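Local atomic coordinates of chain length determinant protein (Shigella flexneri, PDB entry 4E2H), a protein that regulates the length of the O-antigen chains of lipopolysaccharide, as an inner-membrane protein with a periplasmic domain. Residues Q140-I152 and E198-Y210. Sequence-based numbering, arbitrary orientation.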
ATOM      1  N   GLN C 140     -12.589  -6.804  13.140  1.00 45.45           N
ATOM      2  CA  GLN C 140     -12.105  -6.316  14.422  1.00 46.57           C
ATOM      3  C   GLN C 140     -13.278  -5.971  15.333  1.00 46.99           C
ATOM      4  O   GLN C 140     -13.149  -5.963  16.557  1.00 44.79           O
ATOM      5  CB  GLN C 140     -11.215  -5.099  14.216  1.00 43.54           C
ATOM      6  CG  GLN C 140      -9.759  -5.435  14.230  1.00 46.20           C
ATOM      7  CD  GLN C 140      -8.884  -4.210  14.083  1.00 55.40           C
ATOM      8  OE1 GLN C 140      -9.162  -3.319  13.268  1.00 55.49           O
ATOM      9  NE2 GLN C 140      -7.818  -4.152  14.880  1.00 59.95           N
ATOM     10  N   GLU C 141     -14.421  -5.671  14.727  1.00 45.21           N
ATOM     11  CA  GLU C 141     -15.641  -5.468  15.483  1.00 47.11           C
ATOM     12  C   GLU C 141     -16.057  -6.784  16.139  1.00 47.50           C
ATOM     13  O   GLU C 141     -16.361  -6.842  17.331  1.00 44.29           O
ATOM     14  CB  GLU C 141     -16.753  -4.975  14.562  1.00 47.80           C
ATOM     15  CG  GLU C 141     -17.173  -3.548  14.807  1.00 50.79           C
ATOM     16  CD  GLU C 141     -16.945  -2.649  13.595  1.00 56.03           C
ATOM     17  OE1 GLU C 141     -17.181  -3.124  12.444  1.00 56.32           O
ATOM     18  OE2 GLU C 141     -16.523  -1.474  13.800  1.00 51.61           O
ATOM     19  N   VAL C 142     -16.066  -7.843  15.346  1.00 39.87           N
ATOM     20  CA  VAL C 142     -16.490  -9.157  15.820  1.00 36.89           C
ATOM     21  C   VAL C 142     -15.594  -9.679  16.942  1.00 38.55           C
ATOM     22  O   VAL C 142     -16.083 -10.181  17.960  1.00 43.68           O
ATOM     23  CB  VAL C 142     -16.454 -10.167  14.685  1.00 38.84           C
ATOM     24  CG1 VAL C 142     -16.495 -11.584  15.262  1.00 39.01           C
ATOM     25  CG2 VAL C 142     -17.595  -9.888  13.684  1.00 37.93           C
ATOM     26  N   VAL C 143     -14.281  -9.556  16.746  1.00 29.20           N
ATOM     27  CA  VAL C 143     -13.301  -9.957  17.743  1.00 27.75           C
ATOM     28  C   VAL C 143     -13.544  -9.302  19.093  1.00 32.86           C
ATOM     29  O   VAL C 143     -13.407  -9.964  20.123  1.00 29.81           O
ATOM     30  CB  VAL C 143     -11.875  -9.591  17.307  1.00 28.61           C
ATOM     31  CG1 VAL C 143     -10.902  -9.756  18.459  1.00 26.20           C
ATOM     32  CG2 VAL C 143     -11.452 -10.433  16.115  1.00 32.30           C
ATOM     33  N   ALA C 144     -13.875  -8.004  19.088  1.00 35.61           N
ATOM     34  CA  ALA C 144     -14.040  -7.260  20.333  1.00 35.30           C
ATOM     35  C   ALA C 144     -15.398  -7.512  20.983  1.00 39.27           C
ATOM     36  O   ALA C 144     -15.534  -7.376  22.199  1.00 39.52           O
ATOM     37  CB  ALA C 144     -13.834  -5.792  20.123  1.00 28.77           C
ATOM     38  N   GLN C 145     -16.401  -7.878  20.190  1.00 46.15           N
ATOM     39  CA  GLN C 145     -17.724  -8.164  20.746  1.00 50.09           C
ATOM     40  C   GLN C 145     -17.740  -9.529  21.418  1.00 52.28           C
ATOM     41  O   GLN C 145     -18.496  -9.780  22.361  1.00 52.16           O
ATOM     42  CB  GLN C 145     -18.790  -8.146  19.658  1.00 50.16           C
ATOM     43  CG  GLN C 145     -20.174  -8.459  20.193  1.00 53.40           C
ATOM     44  CD  GLN C 145     -20.748  -7.306  21.002  1.00 54.66           C
ATOM     45  OE1 GLN C 145     -20.341  -6.151  20.843  1.00 56.83           O
ATOM     46  NE2 GLN C 145     -21.716  -7.613  21.863  1.00 60.39           N
ATOM     47  N   GLU C 146     -16.912 -10.427  20.909  1.00 49.01           N
ATOM     48  CA  GLU C 146     -16.854 -11.754  21.483  1.00 51.66           C
ATOM     49  C   GLU C 146     -15.899 -11.753  22.658  1.00 50.25           C
ATOM     50  O   GLU C 146     -16.103 -12.458  23.634  1.00 45.73           O
ATOM     51  CB  GLU C 146     -16.507 -12.790  20.424  1.00 49.29           C
ATOM     52  CG  GLU C 146     -17.543 -12.757  19.303  1.00 56.75           C
ATOM     53  CD  GLU C 146     -17.403 -13.923  18.326  1.00 67.96           C
ATOM     54  OE1 GLU C 146     -16.290 -14.522  18.262  1.00 64.64           O
ATOM     55  OE2 GLU C 146     -18.406 -14.237  17.620  1.00 69.69           O
ATOM     56  N   GLN C 147     -14.856 -10.947  22.577  1.00 56.55           N
ATOM     57  CA  GLN C 147     -14.044 -10.723  23.752  1.00 59.03           C
ATOM     58  C   GLN C 147     -14.955 -10.297  24.896  1.00 60.05           C
ATOM     59  O   GLN C 147     -14.907 -10.856  25.994  1.00 57.78           O
ATOM     60  CB  GLN C 147     -12.994  -9.653  23.483  1.00 61.74           C
ATOM     61  CG  GLN C 147     -11.720 -10.198  22.892  1.00 63.51           C
ATOM     62  CD  GLN C 147     -11.082 -11.257  23.782  1.00 68.64           C
ATOM     63  OE1 GLN C 147     -11.314 -12.458  23.609  1.00 68.11           O
ATOM     64  NE2 GLN C 147     -10.267 -10.816  24.738  1.00 70.51           N
ATOM     65  N   LYS C 148     -15.806  -9.316  24.626  1.00 43.96           N
ATOM     66  CA  LYS C 148     -16.701  -8.796  25.647  1.00 43.36           C
ATOM     67  C   LYS C 148     -17.671  -9.873  26.124  1.00 42.03           C
ATOM     68  O   LYS C 148     -17.780 -10.120  27.325  1.00 41.54           O
ATOM     69  CB  LYS C 148     -17.438  -7.560  25.133  1.00 45.95           C
ATOM     70  CG  LYS C 148     -18.528  -7.030  26.035  1.00 46.13           C
ATOM     71  CD  LYS C 148     -19.036  -5.699  25.493  1.00 47.48           C
ATOM     72  CE  LYS C 148     -20.493  -5.488  25.856  1.00 50.60           C
ATOM     73  NZ  LYS C 148     -21.224  -4.725  24.811  1.00 47.79           N
ATOM     74  N   ASP C 149     -18.342 -10.548  25.199  1.00 47.96           N
ATOM     75  CA  ASP C 149     -19.332 -11.547  25.608  1.00 47.94           C
ATOM     76  C   ASP C 149     -18.766 -12.685  26.453  1.00 46.25           C
ATOM     77  O   ASP C 149     -19.396 -13.127  27.422  1.00 47.28           O
ATOM     78  CB  ASP C 149     -20.139 -12.046  24.416  1.00 49.67           C
ATOM     79  CG  ASP C 149     -20.835 -10.903  23.708  1.00 61.18           C
ATOM     80  OD1 ASP C 149     -20.756  -9.778  24.257  1.00 56.89           O
ATOM     81  OD2 ASP C 149     -21.448 -11.112  22.632  1.00 63.83           O
ATOM     82  N   LEU C 150     -17.576 -13.150  26.107  1.00 26.68           N
ATOM     83  CA  LEU C 150     -16.865 -14.064  27.004  1.00 29.46           C
ATOM     84  C   LEU C 150     -16.668 -13.455  28.398  1.00 26.33           C
ATOM     85  O   LEU C 150     -16.888 -14.122  29.392  1.00 23.98           O
ATOM     86  CB  LEU C 150     -15.502 -14.473  26.437  1.00 27.92           C
ATOM     87  CG  LEU C 150     -14.549 -15.042  27.499  1.00 25.92           C
ATOM     88  CD1 LEU C 150     -14.889 -16.484  27.797  1.00 29.11           C
ATOM     89  CD2 LEU C 150     -13.087 -14.933  27.033  1.00 29.88           C
ATOM     90  N   ARG C 151     -16.265 -12.192  28.478  1.00 27.47           N
ATOM     91  CA  ARG C 151     -16.063 -11.580  29.778  1.00 25.66           C
ATOM     92  C   ARG C 151     -17.407 -11.550  30.503  1.00 30.45           C
ATOM     93  O   ARG C 151     -17.459 -11.838  31.707  1.00 24.87           O
ATOM     94  CB  ARG C 151     -15.430 -10.200  29.675  1.00 23.70           C
ATOM     95  CG  ARG C 151     -15.037  -9.572  31.013  1.00 23.33           C
ATOM     96  CD  ARG C 151     -14.375 -10.600  31.970  1.00 27.56           C
ATOM     97  NE  ARG C 151     -13.578  -9.907  32.995  1.00 32.23           N
ATOM     98  CZ  ARG C 151     -12.593 -10.456  33.710  1.00 29.68           C
ATOM     99  NH1 ARG C 151     -12.267 -11.726  33.540  1.00 31.20           N
ATOM    100  NH2 ARG C 151     -11.933  -9.727  34.606  1.00 33.56           N
ATOM    101  N   ILE C 152     -18.504 -11.286  29.778  1.00 37.64           N
ATOM    102  CA  ILE C 152     -19.849 -11.360  30.404  1.00 39.56           C
ATOM    103  C   ILE C 152     -20.260 -12.767  30.890  1.00 40.03           C
ATOM    104  O   ILE C 152     -20.923 -12.901  31.919  1.00 38.86           O
ATOM    105  CB  ILE C 152     -20.998 -10.774  29.529  1.00 39.09           C
ATOM    106  CG1 ILE C 152     -21.118  -9.261  29.709  1.00 43.67           C
ATOM    107  CG2 ILE C 152     -22.334 -11.349  29.936  1.00 40.21           C
ATOM    108  CD1 ILE C 152     -20.122  -8.644  30.667  1.00 47.66           C
ATOM    109  N   GLU C 198     -24.472  -4.509  30.702  1.00 62.39           N
ATOM    110  CA  GLU C 198     -23.580  -5.138  29.742  1.00 58.79           C
ATOM    111  C   GLU C 198     -23.803  -4.585  28.341  1.00 58.85           C
ATOM    112  O   GLU C 198     -22.951  -4.725  27.457  1.00 65.14           O
ATOM    113  CB  GLU C 198     -23.795  -6.661  29.791  1.00 57.99           C
ATOM    114  CG  GLU C 198     -24.170  -7.324  28.468  1.00 60.51           C
ATOM    115  CD  GLU C 198     -25.509  -6.844  27.908  1.00 66.38           C
ATOM    116  OE1 GLU C 198     -25.713  -6.947  26.679  1.00 68.22           O
ATOM    117  OE2 GLU C 198     -26.360  -6.362  28.691  1.00 67.57           O
ATOM    118  N   ALA C 199     -24.952  -3.950  28.151  1.00 60.91           N
ATOM    119  CA  ALA C 199     -25.371  -3.484  26.833  1.00 65.89           C
ATOM    120  C   ALA C 199     -24.803  -2.104  26.559  1.00 65.00           C
ATOM    121  O   ALA C 199     -25.291  -1.388  25.693  1.00 67.99           O
ATOM    122  CB  ALA C 199     -26.888  -3.436  26.753  1.00 70.93           C
ATOM    123  N   THR C 200     -23.761  -1.748  27.300  1.00 46.04           N
ATOM    124  CA  THR C 200     -23.310  -0.370  27.421  1.00 43.98           C
ATOM    125  C   THR C 200     -21.868  -0.433  27.890  1.00 40.64           C
ATOM    126  O   THR C 200     -21.205   0.583  28.055  1.00 40.80           O
ATOM    127  CB  THR C 200     -24.189   0.391  28.459  1.00 45.54           C
ATOM    128  OG1 THR C 200     -25.568   0.365  28.046  1.00 45.12           O
ATOM    129  CG2 THR C 200     -23.750   1.832  28.606  1.00 44.17           C
ATOM    130  N   ARG C 201     -21.409  -1.647  28.166  1.00 51.97           N
ATOM    131  CA  ARG C 201     -20.013  -1.861  28.488  1.00 51.72           C
ATOM    132  C   ARG C 201     -19.283  -1.543  27.184  1.00 53.63           C
ATOM    133  O   ARG C 201     -19.644  -2.057  26.109  1.00 55.14           O
ATOM    134  CB  ARG C 201     -19.781  -3.311  28.931  1.00 51.02           C
ATOM    135  CG  ARG C 201     -18.383  -3.612  29.499  1.00 50.93           C
ATOM    136  CD  ARG C 201     -18.221  -5.103  29.853  1.00 54.89           C
ATOM    137  NE  ARG C 201     -16.987  -5.447  30.579  1.00 52.09           N
ATOM    138  CZ  ARG C 201     -16.893  -5.588  31.900  1.00 50.65           C
ATOM    139  NH1 ARG C 201     -17.967  -5.412  32.660  1.00 48.53           N
ATOM    140  NH2 ARG C 201     -15.724  -5.903  32.456  1.00 51.60           N
ATOM    141  N   PRO C 202     -18.278  -0.667  27.254  1.00 49.81           N
ATOM    142  CA  PRO C 202     -17.638  -0.206  26.019  1.00 53.73           C
ATOM    143  C   PRO C 202     -16.663  -1.224  25.433  1.00 50.95           C
ATOM    144  O   PRO C 202     -15.861  -1.809  26.171  1.00 49.38           O
ATOM    145  CB  PRO C 202     -16.887   1.050  26.468  1.00 53.98           C
ATOM    146  CG  PRO C 202     -16.590   0.811  27.907  1.00 52.04           C
ATOM    147  CD  PRO C 202     -17.760   0.023  28.445  1.00 52.99           C
ATOM    148  N   LEU C 203     -16.737  -1.428  24.122  1.00 42.43           N
ATOM    149  CA  LEU C 203     -15.807  -2.315  23.451  1.00 40.47           C
ATOM    150  C   LEU C 203     -14.393  -1.764  23.546  1.00 39.18           C
ATOM    151  O   LEU C 203     -14.182  -0.561  23.414  1.00 40.90           O
ATOM    152  CB  LEU C 203     -16.205  -2.469  21.990  1.00 37.04           C
ATOM    153  CG  LEU C 203     -17.532  -3.212  21.848  1.00 43.90           C
ATOM    154  CD1 LEU C 203     -17.991  -3.274  20.389  1.00 39.28           C
ATOM    155  CD2 LEU C 203     -17.409  -4.622  22.461  1.00 42.42           C
ATOM    156  N   VAL C 204     -13.424  -2.636  23.790  1.00 44.03           N
ATOM    157  CA  VAL C 204     -12.026  -2.228  23.728  1.00 45.60           C
ATOM    158  C   VAL C 204     -11.414  -2.621  22.370  1.00 46.57           C
ATOM    159  O   VAL C 204     -11.581  -3.758  21.914  1.00 48.55           O
ATOM    160  CB  VAL C 204     -11.225  -2.821  24.890  1.00 42.95           C
ATOM    161  CG1 VAL C 204      -9.775  -2.958  24.510  1.00 48.37           C
ATOM    162  CG2 VAL C 204     -11.354  -1.934  26.096  1.00 48.01           C
ATOM    163  N   PHE C 205     -10.726  -1.688  21.719  1.00 37.57           N
ATOM    164  CA  PHE C 205     -10.118  -1.973  20.416  1.00 40.98           C
ATOM    165  C   PHE C 205      -8.635  -1.675  20.344  1.00 42.40           C
ATOM    166  O   PHE C 205      -8.120  -0.867  21.111  1.00 45.99           O
ATOM    167  CB  PHE C 205     -10.775  -1.131  19.334  1.00 38.88           C
ATOM    168  CG  PHE C 205     -12.209  -1.449  19.107  1.00 37.50           C
ATOM    169  CD1 PHE C 205     -12.573  -2.597  18.413  1.00 33.57           C
ATOM    170  CD2 PHE C 205     -13.204  -0.593  19.570  1.00 38.00           C
ATOM    171  CE1 PHE C 205     -13.906  -2.893  18.180  1.00 35.63           C
ATOM    172  CE2 PHE C 205     -14.550  -0.883  19.337  1.00 37.70           C
ATOM    173  CZ  PHE C 205     -14.901  -2.037  18.637  1.00 34.56           C
ATOM    174  N   SER C 206      -7.970  -2.284  19.369  1.00 61.24           N
ATOM    175  CA  SER C 206      -6.577  -1.966  19.064  1.00 59.69           C
ATOM    176  C   SER C 206      -6.447  -0.534  18.509  1.00 56.48           C
ATOM    177  O   SER C 206      -7.368  -0.018  17.869  1.00 55.27           O
ATOM    178  CB  SER C 206      -6.033  -2.983  18.053  1.00 63.27           C
ATOM    179  OG  SER C 206      -4.625  -3.129  18.148  1.00 68.26           O
ATOM    180  N   PRO C 207      -5.304   0.118  18.760  1.00 45.74           N
ATOM    181  CA  PRO C 207      -5.108   1.456  18.193  1.00 48.01           C
ATOM    182  C   PRO C 207      -5.255   1.391  16.679  1.00 49.55           C
ATOM    183  O   PRO C 207      -5.740   2.347  16.064  1.00 48.31           O
ATOM    184  CB  PRO C 207      -3.665   1.792  18.563  1.00 47.46           C
ATOM    185  CG  PRO C 207      -3.353   0.864  19.741  1.00 51.07           C
ATOM    186  CD  PRO C 207      -4.102  -0.381  19.450  1.00 46.34           C
ATOM    187  N   ASN C 208      -4.850   0.266  16.090  1.00 52.11           N
ATOM    188  CA  ASN C 208      -5.029   0.053  14.666  1.00 50.50           C
ATOM    189  C   ASN C 208      -6.478   0.183  14.232  1.00 52.14           C
ATOM    190  O   ASN C 208      -6.770   0.464  13.065  1.00 56.74           O
ATOM    191  CB  ASN C 208      -4.545  -1.328  14.246  1.00 56.99           C
ATOM    192  CG  ASN C 208      -4.986  -1.678  12.829  1.00 59.76           C
ATOM    193  OD1 ASN C 208      -6.011  -2.344  12.626  1.00 51.00           O
ATOM    194  ND2 ASN C 208      -4.225  -1.196  11.836  1.00 59.88           N
ATOM    195  N   TYR C 209      -7.391  -0.064  15.157  1.00 42.42           N
ATOM    196  CA  TYR C 209      -8.793   0.035  14.837  1.00 39.85           C
ATOM    197  C   TYR C 209      -9.168   1.489  14.615  1.00 41.32           C
ATOM    198  O   TYR C 209      -9.908   1.800  13.680  1.00 40.02           O
ATOM    199  CB  TYR C 209      -9.646  -0.548  15.945  1.00 38.85           C
ATOM    200  CG  TYR C 209     -11.109  -0.326  15.707  1.00 32.66           C
ATOM    201  CD1 TYR C 209     -11.801  -1.076  14.766  1.00 34.20           C
ATOM    202  CD2 TYR C 209     -11.798   0.643  16.406  1.00 33.53           C
ATOM    203  CE1 TYR C 209     -13.161  -0.866  14.541  1.00 35.58           C
ATOM    204  CE2 TYR C 209     -13.153   0.857  16.195  1.00 35.95           C
ATOM    205  CZ  TYR C 209     -13.832   0.105  15.263  1.00 33.98           C
ATOM    206  OH  TYR C 209     -15.186   0.326  15.060  1.00 35.04           O
ATOM    207  N   TYR C 210      -8.676   2.384  15.469  1.00 45.98           N
ATOM    208  CA  TYR C 210      -8.994   3.798  15.282  1.00 48.69           C
ATOM    209  C   TYR C 210      -8.342   4.373  14.020  1.00 48.67           C
ATOM    210  O   TYR C 210      -8.967   5.173  13.325  1.00 46.72           O
ATOM    211  CB  TYR C 210      -8.658   4.627  16.527  1.00 47.97           C
ATOM    212  CG  TYR C 210      -9.289   4.050  17.761  1.00 46.25           C
ATOM    213  CD1 TYR C 210     -10.669   3.944  17.861  1.00 49.35           C
ATOM    214  CD2 TYR C 210      -8.511   3.589  18.822  1.00 48.39           C
ATOM    215  CE1 TYR C 210     -11.272   3.376  18.988  1.00 46.27           C
ATOM    216  CE2 TYR C 210      -9.098   3.031  19.963  1.00 45.67           C
ATOM    217  CZ  TYR C 210     -10.483   2.923  20.033  1.00 47.02           C
ATOM    218  OH  TYR C 210     -11.091   2.375  21.143  1.00 47.99           O
TER
HETATM  219  O   HOH W   1     -13.896  -5.935  23.760  1.00 41.67           O
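Tyr209 and Glu141 make the firm polar link between the long helix 97-164 and the chain that returns along it. The phenol OH gives its hydrogen to Glu141 OE2 at 2.6 Å, meeting the oxygen nearly along its C-O axis, with the carboxylate plane almost perpendicular to the ring (88°). Tyr209 reaches the helix because its CG lies anti to the backbone N (chi1 174°).

The other polar links are looser. Lys148 runs extended as far as CE, then bends at its last torsion toward the loop carbonyls, making a weak hydrogen bond from NZ to Arg201 O at 3.4 Å. One water receives no more than a weak bond from Val204 N but donates to Ala144 O at 2.7 Å, so that carbonyl serves the water as well as Lys148 N of its own helix.

Apolar contacts fill the middle. Phe205 brings CE1 to 3.5 Å from Ala144 CB, while Gln140 O lies at the ring edge; Phe205 CD1 sits over the centre of the Tyr209 ring, 3.8 Å above its plane. Leu203 CD2 packs against Lys148 CD at 3.6 Å, crossing the lysine chain at about a right angle. Farther along, Ile152 CG1 touches Glu198 CB at 3.7 Å, and Ile152 CD1 meets Arg201 CD; Arg201 NH2 bonds Ser188 OG of a second subunit.

The segment between helices 187-195 and 207-219 runs along the long helix, extended from Arg201 to Ser206. Tyr209 anchors the start of helix 207-219, whereas the linker relies on weak polar links and largely apolar and aliphatic contacts, Arg201 also tying it to the neighbouring subunit.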